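Local coordinates for envelope polyprotein (Puumala orthohantavirus, PDB 5FXU) that forms the Gn ectodomain of the hantaviral surface glycoprotein, an exposed antigenic part of the virion envelope that probably partners Gc in entry, at residues A[77-89]-A[279-291]. Sequence-based numbering, arbitrary orientation.
Sequences TSFQTKSSEINLR and IIGKVTGKAPSTE
I280 brings its CG2 methyl to the edge of the F79 ring, 3.4 Å from CE1. With G281 it makes a classic beta bulge opposite A300; lacking a side chain, and at backbone angles (164°/180°) that only glycine readily adopts, G281 leaves room for F79 CZ 3.6 Å from its CA. V283 lays CG1 over one ring face in a CH-pi contact, 3.9 Å from the centroid, and sets its CB against T81 CG2. Beyond it the contact turns polar, and short hydroxyl side chains reach backbone carbonyls directly: T81 OG1 donates to T284 O (2.8 Å) in the carbonyl plane, S83 OG to K286 O on a lone pair. A water accepts from K286 N and donates to S83 OG. P288, after a cis peptide, opens a type I turn where S289 N donates to E85 OE2 (2.9 Å) and the S289 hydroxyl OG to OE1 (2.6 Å), both from the syn side, 23° out of the carboxylate plane. The longer E85, bent at chi2 (65°), spans to this turn; T58 OG1 of strand 54-64 also hydrogen-bonds OE2. Strand 79-89 pairs with 54-64, whereas 279-285 edges a separate sheet beside 296-302; side chains of 79-89 thus meet that edge strand and the loop after it, without backbone-to-backbone hydrogen bonds.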
loop_
_atom_site.group_PDB
_atom_site.type_symbol
_atom_site.label_atom_id
_atom_site.label_comp_id
_atom_site.label_asym_id
_atom_site.label_seq_id
_atom_site.Cartn_x
_atom_site.Cartn_y
_atom_site.Cartn_z
ATOM N N THR A 77 0.256 20.756 23.518
ATOM C CA THR A 77 -0.073 20.454 24.916
ATOM C C THR A 77 1.179 19.919 25.644
ATOM O O THR A 77 2.000 20.698 26.143
ATOM C CB THR A 77 -1.294 19.475 25.031
ATOM O OG1 THR A 77 -1.021 18.231 24.362
ATOM C CG2 THR A 77 -2.567 20.102 24.427
ATOM N N SER A 78 1.331 18.599 25.672
ATOM C CA SER A 78 2.543 17.966 26.125
ATOM C C SER A 78 3.424 17.494 24.953
ATOM O O SER A 78 4.275 16.672 25.160
ATOM C CB SER A 78 2.180 16.784 27.030
ATOM O OG SER A 78 1.715 17.233 28.291
ATOM N N PHE A 79 3.231 17.996 23.740
ATOM C CA PHE A 79 3.973 17.512 22.569
ATOM C C PHE A 79 4.669 18.643 21.882
ATOM O O PHE A 79 4.167 19.750 21.809
ATOM C CB PHE A 79 3.057 16.902 21.516
ATOM C CG PHE A 79 2.134 15.870 22.042
ATOM C CD1 PHE A 79 2.599 14.595 22.299
ATOM C CD2 PHE A 79 0.786 16.157 22.255
ATOM C CE1 PHE A 79 1.737 13.614 22.778
ATOM C CE2 PHE A 79 -0.087 15.192 22.740
ATOM C CZ PHE A 79 0.387 13.912 23.006
ATOM N N GLN A 80 5.835 18.338 21.362
ATOM C CA GLN A 80 6.473 19.162 20.401
ATOM C C GLN A 80 6.569 18.309 19.150
ATOM O O GLN A 80 7.094 17.189 19.202
ATOM C CB GLN A 80 7.850 19.515 20.894
ATOM C CG GLN A 80 8.514 20.633 20.123
ATOM C CD GLN A 80 9.970 20.697 20.462
ATOM O OE1 GLN A 80 10.691 19.682 20.354
ATOM N NE2 GLN A 80 10.420 21.858 20.879
ATOM N N THR A 81 6.024 18.810 18.044
ATOM C CA THR A 81 6.231 18.182 16.755
ATOM C C THR A 81 7.172 19.009 15.918
ATOM O O THR A 81 7.374 20.170 16.178
ATOM C CB THR A 81 4.938 17.993 15.984
ATOM O OG1 THR A 81 4.457 19.262 15.561
ATOM C CG2 THR A 81 3.893 17.289 16.827
ATOM N N LYS A 82 7.796 18.388 14.934
ATOM C CA LYS A 82 8.555 19.139 13.953
ATOM C C LYS A 82 8.566 18.401 12.621
ATOM O O LYS A 82 8.217 17.210 12.564
ATOM C CB LYS A 82 9.969 19.386 14.451
ATOM C CG LYS A 82 10.843 18.158 14.532
ATOM C CD LYS A 82 12.254 18.519 14.968
ATOM C CE LYS A 82 13.018 17.285 15.485
ATOM N NZ LYS A 82 14.253 17.609 16.268
ATOM N N SER A 83 8.986 19.107 11.573
ATOM C CA SER A 83 9.073 18.513 10.262
ATOM C C SER A 83 10.187 19.070 9.400
ATOM O O SER A 83 10.639 20.163 9.625
ATOM C CB SER A 83 7.718 18.606 9.533
ATOM O OG SER A 83 7.132 19.881 9.624
ATOM N N SER A 84 10.620 18.267 8.423
ATOM C CA SER A 84 11.595 18.658 7.415
ATOM C C SER A 84 11.448 17.821 6.147
ATOM O O SER A 84 10.828 16.760 6.156
ATOM C CB SER A 84 13.006 18.513 7.968
ATOM O OG SER A 84 13.261 17.199 8.419
ATOM N N GLU A 85 12.018 18.312 5.051
ATOM C CA GLU A 85 11.983 17.607 3.770
ATOM C C GLU A 85 13.241 16.784 3.591
ATOM O O GLU A 85 14.340 17.283 3.771
ATOM C CB GLU A 85 11.784 18.575 2.608
ATOM C CG GLU A 85 10.314 18.926 2.401
ATOM C CD GLU A 85 9.731 19.696 3.580
ATOM O OE1 GLU A 85 10.158 20.852 3.782
ATOM O OE2 GLU A 85 8.846 19.162 4.293
ATOM N N ILE A 86 13.059 15.504 3.291
ATOM C CA ILE A 86 14.159 14.558 3.091
ATOM C C ILE A 86 13.844 13.712 1.894
ATOM O O ILE A 86 12.709 13.720 1.424
ATOM C CB ILE A 86 14.335 13.619 4.276
ATOM C CG1 ILE A 86 13.059 12.816 4.520
ATOM C CG2 ILE A 86 14.698 14.425 5.504
ATOM C CD1 ILE A 86 13.255 11.694 5.497
ATOM N N ASN A 87 14.852 12.996 1.414
ATOM C CA ASN A 87 14.702 12.086 0.283
ATOM C C ASN A 87 14.812 10.680 0.795
ATOM O O ASN A 87 15.722 10.373 1.529
ATOM C CB ASN A 87 15.759 12.346 -0.782
ATOM C CG ASN A 87 15.459 13.590 -1.590
ATOM O OD1 ASN A 87 14.542 13.602 -2.413
ATOM N ND2 ASN A 87 16.205 14.640 -1.359
ATOM N N LEU A 88 13.848 9.842 0.447
ATOM C CA LEU A 88 13.896 8.422 0.760
ATOM C C LEU A 88 14.097 7.685 -0.557
ATOM O O LEU A 88 13.897 8.268 -1.625
ATOM C CB LEU A 88 12.593 7.991 1.453
ATOM C CG LEU A 88 12.337 8.626 2.836
ATOM C CD1 LEU A 88 10.971 8.231 3.382
ATOM C CD2 LEU A 88 13.412 8.252 3.844
ATOM N N ARG A 89 14.517 6.427 -0.491
ATOM C CA ARG A 89 14.508 5.580 -1.666
ATOM C C ARG A 89 13.918 4.245 -1.388
ATOM O O ARG A 89 13.930 3.787 -0.249
ATOM C CB ARG A 89 15.917 5.270 -2.145
ATOM C CG ARG A 89 16.897 6.402 -2.363
ATOM C CD ARG A 89 18.250 5.786 -2.767
ATOM N NE ARG A 89 19.168 6.710 -3.449
ATOM C CZ ARG A 89 19.138 7.042 -4.749
ATOM N NH1 ARG A 89 18.207 6.552 -5.568
ATOM N NH2 ARG A 89 20.041 7.903 -5.235
ATOM N N ILE A 279 -1.656 4.825 22.840
ATOM C CA ILE A 279 -2.046 6.134 22.323
ATOM C C ILE A 279 -1.796 7.221 23.365
ATOM O O ILE A 279 -2.129 7.045 24.524
ATOM C CB ILE A 279 -3.509 6.106 21.842
ATOM C CG1 ILE A 279 -3.542 5.374 20.500
ATOM C CG2 ILE A 279 -4.067 7.503 21.691
ATOM C CD1 ILE A 279 -4.906 4.885 20.100
ATOM N N ILE A 280 -1.201 8.331 22.919
ATOM C CA ILE A 280 -0.730 9.408 23.782
ATOM C C ILE A 280 -1.569 10.656 23.600
ATOM O O ILE A 280 -1.930 11.286 24.571
ATOM C CB ILE A 280 0.755 9.783 23.505
ATOM C CG1 ILE A 280 1.679 8.561 23.460
ATOM C CG2 ILE A 280 1.276 10.744 24.561
ATOM C CD1 ILE A 280 1.792 7.782 24.756
ATOM N N GLY A 281 -1.838 11.057 22.365
ATOM C CA GLY A 281 -2.708 12.201 22.133
ATOM C C GLY A 281 -2.640 12.801 20.751
ATOM O O GLY A 281 -1.862 12.341 19.914
ATOM N N LYS A 282 -3.444 13.845 20.537
ATOM C CA LYS A 282 -3.526 14.533 19.240
ATOM C C LYS A 282 -2.325 15.436 18.954
ATOM O O LYS A 282 -1.883 16.180 19.819
ATOM C CB LYS A 282 -4.827 15.326 19.132
ATOM C CG LYS A 282 -6.031 14.395 19.129
ATOM C CD LYS A 282 -7.359 15.080 19.444
ATOM C CE LYS A 282 -8.322 14.097 20.112
ATOM N NZ LYS A 282 -9.747 14.449 19.858
ATOM N N VAL A 283 -1.811 15.352 17.730
ATOM C CA VAL A 283 -0.733 16.212 17.282
ATOM C C VAL A 283 -1.019 16.820 15.918
ATOM O O VAL A 283 -1.761 16.265 15.111
ATOM C CB VAL A 283 0.631 15.477 17.266
ATOM C CG1 VAL A 283 1.065 15.134 18.684
ATOM C CG2 VAL A 283 0.579 14.224 16.405
ATOM N N THR A 284 -0.395 17.959 15.667
ATOM C CA THR A 284 -0.514 18.631 14.394
ATOM C C THR A 284 0.867 18.979 13.900
ATOM O O THR A 284 1.848 18.894 14.647
ATOM C CB THR A 284 -1.356 19.905 14.513
ATOM O OG1 THR A 284 -0.765 20.779 15.498
ATOM C CG2 THR A 284 -2.788 19.570 14.922
ATOM N N GLY A 285 0.953 19.360 12.634
ATOM C CA GLY A 285 2.243 19.736 12.073
ATOM C C GLY A 285 2.144 20.362 10.713
ATOM O O GLY A 285 1.059 20.447 10.151
ATOM N N LYS A 286 3.308 20.766 10.193
ATOM C CA LYS A 286 3.411 21.454 8.914
ATOM C C LYS A 286 4.001 20.567 7.836
ATOM O O LYS A 286 5.148 20.118 7.944
ATOM C CB LYS A 286 4.278 22.684 9.069
ATOM C CG LYS A 286 3.838 23.601 10.203
ATOM C CD LYS A 286 4.900 24.653 10.479
ATOM C CE LYS A 286 4.351 25.714 11.406
ATOM N NZ LYS A 286 5.446 26.596 11.883
ATOM N N ALA A 287 3.210 20.313 6.801
ATOM C CA ALA A 287 3.645 19.511 5.664
ATOM C C ALA A 287 3.259 20.228 4.376
ATOM O O ALA A 287 2.075 20.441 4.151
ATOM C CB ALA A 287 3.017 18.143 5.725
ATOM N N PRO A 288 4.231 20.654 3.565
ATOM C CA PRO A 288 5.668 20.549 3.870
ATOM C C PRO A 288 6.063 21.483 5.024
ATOM O O PRO A 288 5.256 22.303 5.447
ATOM C CB PRO A 288 6.356 20.934 2.547
ATOM C CG PRO A 288 5.337 21.705 1.792
ATOM C CD PRO A 288 3.994 21.153 2.199
ATOM N N SER A 289 7.274 21.319 5.544
ATOM C CA SER A 289 7.740 22.085 6.703
ATOM C C SER A 289 7.790 23.590 6.468
ATOM O O SER A 289 7.744 24.364 7.429
ATOM C CB SER A 289 9.126 21.613 7.142
ATOM O OG SER A 289 10.096 21.898 6.155
ATOM N N THR A 290 7.879 23.986 5.194
ATOM C CA THR A 290 7.835 25.387 4.789
ATOM C C THR A 290 6.465 26.065 4.901
ATOM O O THR A 290 6.386 27.266 4.743
ATOM C CB THR A 290 8.301 25.531 3.341
ATOM O OG1 THR A 290 7.521 24.670 2.515
ATOM C CG2 THR A 290 9.769 25.177 3.220
ATOM N N GLU A 291 5.392 25.324 5.176
ATOM C CA GLU A 291 4.071 25.932 5.430
ATOM C C GLU A 291 4.079 26.759 6.726
ATOM O O GLU A 291 4.717 26.398 7.709
ATOM C CB GLU A 291 2.969 24.867 5.521
ATOM C CG GLU A 291 2.741 24.082 4.235
ATOM C CD GLU A 291 1.905 24.815 3.205
ATOM O OE1 GLU A 291 1.001 25.581 3.595
ATOM O OE2 GLU A 291 2.130 24.597 1.990
HETATM O O HOH W 1 5.676 20.423 11.666
#